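Side-chain contacts in DNA polymerase III subunit beta (Deinococcus radiodurans, PDB 4TRT), which probably tethers DNA polymerases and other proteins to DNA and gives them processivity, working as a ring-shaped head-to-tail homodimer around the duplex: residues 73-78 against 105-110; 64-69 against 89-94. One frame throughout, in Å; residues are numbered along the deposited sequence.

In the fold
Both contacts lie in the N-terminal domain, about 29 Å (contact 1) and 35 Å (contact 2) from the chain's centre, with about 12 Å between their own centres. Strand 68-71 runs straight into helix 72-81, which is followed by strand 86-92 and later by strand 103-108, so the segments of the two contacts alternate along the sequence. Contact 1 packs the helix on strand 103-108, the outermost of its sheet in this chain, beyond which the second subunit continues the sheet. Contact 2 joins the same sheet, through strand 86-92, to the start of strand 68-71 in the neighbouring sheet. Backbone links them directly: G110 N lies 2.9 Å from V69 O, a probable hydrogen bond.

Contact 1: residues 73-78 against 105-110; sequences HLFAQI and FKLQTG
I78 reaches from the helix to the strand and meets both F105 and L107. From its CB, one branch is the methyl CG2, lying 3.8 Å from F105 CG as the two side chains pass alongside in opposite directions. The other branch runs through CG1, 4.0 Å from F105 CD2, and ends at CD1, which meets L107 tip to tip. I78 CD1 and L107 CD1 are only 3.3 Å apart, tighter than usual for two methyls. L107 uses its second methyl on F75: CD2 sits 3.8 Å from F75 CB, the two side chains crossing at about a right angle. With CG anti to the backbone N (chi1 -178°), F75 also brings CD1 to 3.9 Å from L107 CD2 and packs on L96 and V98. An alanine in place of I78 would keep only the CB, and would probably open a gap between helix and strand, leaving F105 and L107 without the methyls they pack on. Strand 103-108 is outermost in this chain's sheet, which the second subunit continues, its A296 touching F105. This is helix-on-sheet packing in a DNA-encircling polymerase III beta subunit, helix 73-78 lying antiparallel (172°) along strand 105-108, axes 10.3 Å apart.

Contact 2: residues 64-69 against 89-94; sequences QPENFV and LELSGQ
Extended torsions carry E66 across to L91: chi1 of -170° sets CG trans to the main-chain nitrogen, and chi2 of 177° keeps the chain straight out to the carboxylate. F68, two residues on, has its CG between the backbone N and the carbonyl carbon (chi1 60°), and its ring lies beside the same leucine. Both side chains meet one methyl, L91 CD2. That methyl sits over the flat of the E66 carboxylate, almost directly above its carbon, with L91 CD2 3.6 Å from E66 CD. Both E66 OE1 and E66 OE2 are then equally far from L91 CD2, at 3.8 Å, so neither oxygen points at it. The E66 and L91 side chains cross at about a right angle. F68 passes L91 in the opposite direction, and F68 CD1 lies 4.0 Å from L91 CD2.

The polar side of the contact is bridged by a water. It donates one hydrogen to E66 OE1 at 2.6 Å and another to L91 O at 2.7 Å, so the glutamate is coupled to the backbone of the same residue whose methyl it covers. This bridge is likely to restrain rotation of the carboxylate about its last bond. E66 itself is exposed, while L91 and F68 are buried, so the glutamate covers the outer side of an apolar patch. F68 also packs on V36, L96 and M2, while L91 touches T109. The main chain of F68 pairs with V36, and that of L91 with M2, which places the two residues in different antiparallel sheets. The result is a sheet-to-sheet junction in the N-terminal domain of the polymerase III beta subunit, apolar within and bordered on its exposed side by a glutamate and a water.

Contact 1: residues 73-78 against 105-110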
loop_
_atom_site.group_PDB
_atom_site.type_symbol
_atom_site.label_atom_id
_atom_site.label_comp_id
_atom_site.label_asym_id
_atom_site.label_seq_id
_atom_site.Cartn_x
_atom_site.Cartn_y
_atom_site.Cartn_z
ATOM N N HIS A 73 -11.230 -3.797 -17.346
ATOM C CA HIS A 73 -10.767 -2.936 -16.246
ATOM C C HIS A 73 -11.403 -1.580 -16.270
ATOM O O HIS A 73 -11.751 -1.023 -15.219
ATOM C CB HIS A 73 -9.252 -2.852 -16.222
ATOM C CG HIS A 73 -8.606 -4.166 -15.910
ATOM N ND1 HIS A 73 -8.482 -5.140 -16.843
ATOM C CD2 HIS A 73 -8.081 -4.681 -14.727
ATOM C CE1 HIS A 73 -7.914 -6.216 -16.291
ATOM N NE2 HIS A 73 -7.660 -5.944 -14.998
ATOM N N LEU A 74 -11.581 -1.040 -17.467
ATOM C CA LEU A 74 -12.278 0.224 -17.631
ATOM C C LEU A 74 -13.726 0.128 -17.134
ATOM O O LEU A 74 -14.182 1.003 -16.428
ATOM C CB LEU A 74 -12.236 0.680 -19.095
ATOM C CG LEU A 74 -12.991 1.968 -19.426
ATOM C CD1 LEU A 74 -12.513 3.092 -18.510
ATOM C CD2 LEU A 74 -12.757 2.346 -20.879
ATOM N N PHE A 75 -14.432 -0.938 -17.506
ATOM C CA PHE A 75 -15.819 -1.131 -17.095
ATOM C C PHE A 75 -15.935 -1.265 -15.574
ATOM O O PHE A 75 -16.812 -0.670 -14.969
ATOM C CB PHE A 75 -16.416 -2.345 -17.806
ATOM C CG PHE A 75 -17.868 -2.612 -17.492
ATOM C CD1 PHE A 75 -18.803 -1.586 -17.463
ATOM C CD2 PHE A 75 -18.317 -3.905 -17.299
ATOM C CE1 PHE A 75 -20.135 -1.842 -17.186
ATOM C CE2 PHE A 75 -19.657 -4.169 -17.041
ATOM C CZ PHE A 75 -20.566 -3.124 -16.974
ATOM N N ALA A 76 -15.019 -2.017 -14.970
ATOM C CA ALA A 76 -14.986 -2.194 -13.526
ATOM C C ALA A 76 -14.736 -0.866 -12.814
ATOM O O ALA A 76 -15.343 -0.567 -11.793
ATOM C CB ALA A 76 -13.908 -3.205 -13.145
ATOM N N GLN A 77 -13.840 -0.070 -13.378
ATOM C CA GLN A 77 -13.497 1.223 -12.805
ATOM C C GLN A 77 -14.672 2.193 -12.868
ATOM O O GLN A 77 -14.938 2.933 -11.919
ATOM C CB GLN A 77 -12.266 1.792 -13.528
ATOM C CG GLN A 77 -11.852 3.194 -13.093
ATOM C CD GLN A 77 -10.608 3.667 -13.828
ATOM O OE1 GLN A 77 -10.280 3.156 -14.897
ATOM N NE2 GLN A 77 -9.910 4.636 -13.257
ATOM N N ILE A 78 -15.354 2.225 -14.008
ATOM C CA ILE A 78 -16.513 3.106 -14.182
ATOM C C ILE A 78 -17.610 2.741 -13.166
ATOM O O ILE A 78 -18.177 3.616 -12.503
ATOM C CB ILE A 78 -17.032 3.018 -15.628
ATOM C CG1 ILE A 78 -16.098 3.783 -16.572
ATOM C CG2 ILE A 78 -18.464 3.522 -15.738
ATOM C CD1 ILE A 78 -16.422 3.531 -18.046
ATOM N N PHE A 105 -22.412 7.203 -18.560
ATOM C CA PHE A 105 -21.143 6.798 -19.142
ATOM C C PHE A 105 -21.439 5.960 -20.386
ATOM O O PHE A 105 -22.382 5.191 -20.392
ATOM C CB PHE A 105 -20.314 5.999 -18.110
ATOM C CG PHE A 105 -19.661 6.861 -17.071
ATOM C CD1 PHE A 105 -20.409 7.466 -16.080
ATOM C CD2 PHE A 105 -18.301 7.094 -17.106
ATOM C CE1 PHE A 105 -19.805 8.299 -15.141
ATOM C CE2 PHE A 105 -17.690 7.892 -16.161
ATOM C CZ PHE A 105 -18.445 8.513 -15.193
ATOM N N LYS A 106 -20.651 6.140 -21.441
ATOM C CA LYS A 106 -20.761 5.334 -22.659
ATOM C C LYS A 106 -19.442 4.634 -22.900
ATOM O O LYS A 106 -18.415 5.296 -22.946
ATOM C CB LYS A 106 -21.046 6.198 -23.902
ATOM C CG LYS A 106 -22.123 7.254 -23.777
ATOM C CD LYS A 106 -23.500 6.683 -23.536
ATOM C CE LYS A 106 -24.550 7.767 -23.751
ATOM N NZ LYS A 106 -25.837 7.439 -23.089
ATOM N N LEU A 107 -19.464 3.313 -23.063
ATOM C CA LEU A 107 -18.282 2.551 -23.466
ATOM C C LEU A 107 -18.479 1.947 -24.860
ATOM O O LEU A 107 -19.525 1.355 -25.147
ATOM C CB LEU A 107 -18.014 1.382 -22.515
ATOM C CG LEU A 107 -17.456 1.580 -21.123
ATOM C CD1 LEU A 107 -18.513 2.294 -20.294
ATOM C CD2 LEU A 107 -17.111 0.224 -20.514
ATOM N N GLN A 108 -17.468 2.094 -25.714
ATOM C CA GLN A 108 -17.440 1.374 -26.977
ATOM C C GLN A 108 -17.302 -0.118 -26.717
ATOM O O GLN A 108 -16.453 -0.531 -25.941
ATOM C CB GLN A 108 -16.273 1.853 -27.842
ATOM C CG GLN A 108 -16.530 3.217 -28.456
ATOM C CD GLN A 108 -17.699 3.235 -29.430
ATOM O OE1 GLN A 108 -17.690 2.560 -30.468
ATOM N NE2 GLN A 108 -18.715 4.021 -29.098
ATOM N N THR A 109 -18.162 -0.915 -27.335
ATOM C CA THR A 109 -18.108 -2.367 -27.193
ATOM C C THR A 109 -17.199 -2.944 -28.271
ATOM O O THR A 109 -16.921 -2.280 -29.263
ATOM C CB THR A 109 -19.503 -2.992 -27.337
ATOM O OG1 THR A 109 -20.066 -2.573 -28.580
ATOM C CG2 THR A 109 -20.419 -2.541 -26.214
ATOM N N GLY A 110 -16.773 -4.193 -28.088
ATOM C CA GLY A 110 -15.831 -4.838 -28.993
ATOM C C GLY A 110 -16.458 -5.896 -29.873
ATOM O O GLY A 110 -17.682 -5.968 -30.031
#

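Contact 2: residues 64-69 against 89-94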
loop_
_atom_site.group_PDB
_atom_site.type_symbol
_atom_site.label_atom_id
_atom_site.label_comp_id
_atom_site.label_asym_id
_atom_site.label_seq_id
_atom_site.Cartn_x
_atom_site.Cartn_y
_atom_site.Cartn_z
ATOM N N GLN A 64 -34.822 -7.718 -23.613
ATOM C CA GLN A 64 -34.205 -7.901 -24.927
ATOM C C GLN A 64 -32.719 -8.289 -24.802
ATOM O O GLN A 64 -31.836 -7.557 -25.260
ATOM C CB GLN A 64 -34.432 -6.645 -25.790
ATOM C CG GLN A 64 -35.909 -6.365 -26.061
ATOM C CD GLN A 64 -36.182 -4.989 -26.672
ATOM O OE1 GLN A 64 -35.365 -4.447 -27.404
ATOM N NE2 GLN A 64 -37.352 -4.435 -26.385
ATOM N N PRO A 65 -32.445 -9.454 -24.169
ATOM C CA PRO A 65 -31.069 -9.847 -23.887
ATOM C C PRO A 65 -30.200 -9.945 -25.147
ATOM O O PRO A 65 -30.660 -10.380 -26.200
ATOM C CB PRO A 65 -31.215 -11.221 -23.207
ATOM C CG PRO A 65 -32.554 -11.718 -23.592
ATOM C CD PRO A 65 -33.405 -10.495 -23.752
ATOM N N GLU A 66 -28.952 -9.527 -25.002
ATOM C CA GLU A 66 -27.989 -9.503 -26.084
ATOM C C GLU A 66 -26.616 -9.593 -25.422
ATOM O O GLU A 66 -26.450 -9.153 -24.291
ATOM C CB GLU A 66 -28.140 -8.194 -26.851
ATOM C CG GLU A 66 -27.382 -8.104 -28.155
ATOM C CD GLU A 66 -27.656 -6.793 -28.892
ATOM O OE1 GLU A 66 -28.630 -6.086 -28.538
ATOM O OE2 GLU A 66 -26.901 -6.464 -29.829
ATOM N N ASN A 67 -25.655 -10.204 -26.103
ATOM C CA ASN A 67 -24.311 -10.373 -25.549
ATOM C C ASN A 67 -23.363 -9.331 -26.124
ATOM O O ASN A 67 -23.567 -8.848 -27.231
ATOM C CB ASN A 67 -23.773 -11.764 -25.847
ATOM C CG ASN A 67 -24.674 -12.872 -25.341
ATOM O OD1 ASN A 67 -25.385 -12.718 -24.352
ATOM N ND2 ASN A 67 -24.641 -13.998 -26.020
ATOM N N PHE A 68 -22.331 -8.986 -25.368
ATOM C CA PHE A 68 -21.352 -7.999 -25.817
ATOM C C PHE A 68 -20.043 -8.167 -25.070
ATOM O O PHE A 68 -19.999 -8.852 -24.047
ATOM C CB PHE A 68 -21.892 -6.562 -25.625
ATOM C CG PHE A 68 -22.214 -6.210 -24.205
ATOM C CD1 PHE A 68 -23.475 -6.469 -23.677
ATOM C CD2 PHE A 68 -21.274 -5.603 -23.393
ATOM C CE1 PHE A 68 -23.780 -6.127 -22.368
ATOM C CE2 PHE A 68 -21.566 -5.269 -22.076
ATOM C CZ PHE A 68 -22.828 -5.536 -21.560
ATOM N N VAL A 69 -18.991 -7.526 -25.585
ATOM C CA VAL A 69 -17.717 -7.413 -24.892
ATOM C C VAL A 69 -17.342 -5.941 -24.674
ATOM O O VAL A 69 -17.646 -5.074 -25.490
ATOM C CB VAL A 69 -16.571 -8.148 -25.623
ATOM C CG1 VAL A 69 -16.858 -9.653 -25.714
ATOM C CG2 VAL A 69 -16.311 -7.549 -27.004
ATOM N N LEU A 89 -27.936 -0.483 -17.340
ATOM C CA LEU A 89 -27.124 -0.787 -18.517
ATOM C C LEU A 89 -28.038 -0.735 -19.716
ATOM O O LEU A 89 -29.202 -1.171 -19.643
ATOM C CB LEU A 89 -26.496 -2.179 -18.415
ATOM C CG LEU A 89 -25.574 -2.393 -17.226
ATOM C CD1 LEU A 89 -25.058 -3.829 -17.193
ATOM C CD2 LEU A 89 -24.448 -1.352 -17.260
ATOM N N GLU A 90 -27.547 -0.152 -20.803
ATOM C CA GLU A 90 -28.264 -0.150 -22.070
ATOM C C GLU A 90 -27.261 -0.374 -23.202
ATOM O O GLU A 90 -26.191 0.211 -23.206
ATOM C CB GLU A 90 -29.034 1.159 -22.278
ATOM C CG GLU A 90 -29.760 1.241 -23.625
ATOM C CD GLU A 90 -30.452 2.571 -23.878
ATOM O OE1 GLU A 90 -30.765 3.302 -22.919
ATOM O OE2 GLU A 90 -30.709 2.881 -25.055
ATOM N N LEU A 91 -27.612 -1.220 -24.163
ATOM C CA LEU A 91 -26.740 -1.501 -25.292
ATOM C C LEU A 91 -27.439 -1.055 -26.556
ATOM O O LEU A 91 -28.507 -1.571 -26.903
ATOM C CB LEU A 91 -26.415 -2.996 -25.366
ATOM C CG LEU A 91 -25.459 -3.399 -26.495
ATOM C CD1 LEU A 91 -24.058 -2.931 -26.137
ATOM C CD2 LEU A 91 -25.474 -4.905 -26.722
ATOM N N SER A 92 -26.841 -0.084 -27.234
ATOM C CA SER A 92 -27.383 0.456 -28.470
ATOM C C SER A 92 -26.269 0.571 -29.491
ATOM O O SER A 92 -25.317 1.321 -29.277
ATOM C CB SER A 92 -27.957 1.841 -28.189
ATOM O OG SER A 92 -28.775 2.287 -29.249
ATOM N N GLY A 93 -26.390 -0.171 -30.593
ATOM C CA GLY A 93 -25.308 -0.297 -31.567
ATOM C C GLY A 93 -24.068 -0.852 -30.898
ATOM O O GLY A 93 -24.142 -1.872 -30.206
ATOM N N GLN A 94 -22.938 -0.165 -31.072
ATOM C CA GLN A 94 -21.665 -0.562 -30.457
ATOM C C GLN A 94 -21.337 0.269 -29.197
ATOM O O GLN A 94 -20.168 0.490 -28.856
ATOM C CB GLN A 94 -20.525 -0.470 -31.489
ATOM C CG GLN A 94 -20.462 -1.619 -32.531
ATOM C CD GLN A 94 -19.358 -2.643 -32.195
ATOM O OE1 GLN A 94 -19.451 -3.438 -31.233
ATOM N NE2 GLN A 94 -18.286 -2.608 -32.985
HETATM O O HOH W 1 -29.566 -3.640 -28.230
#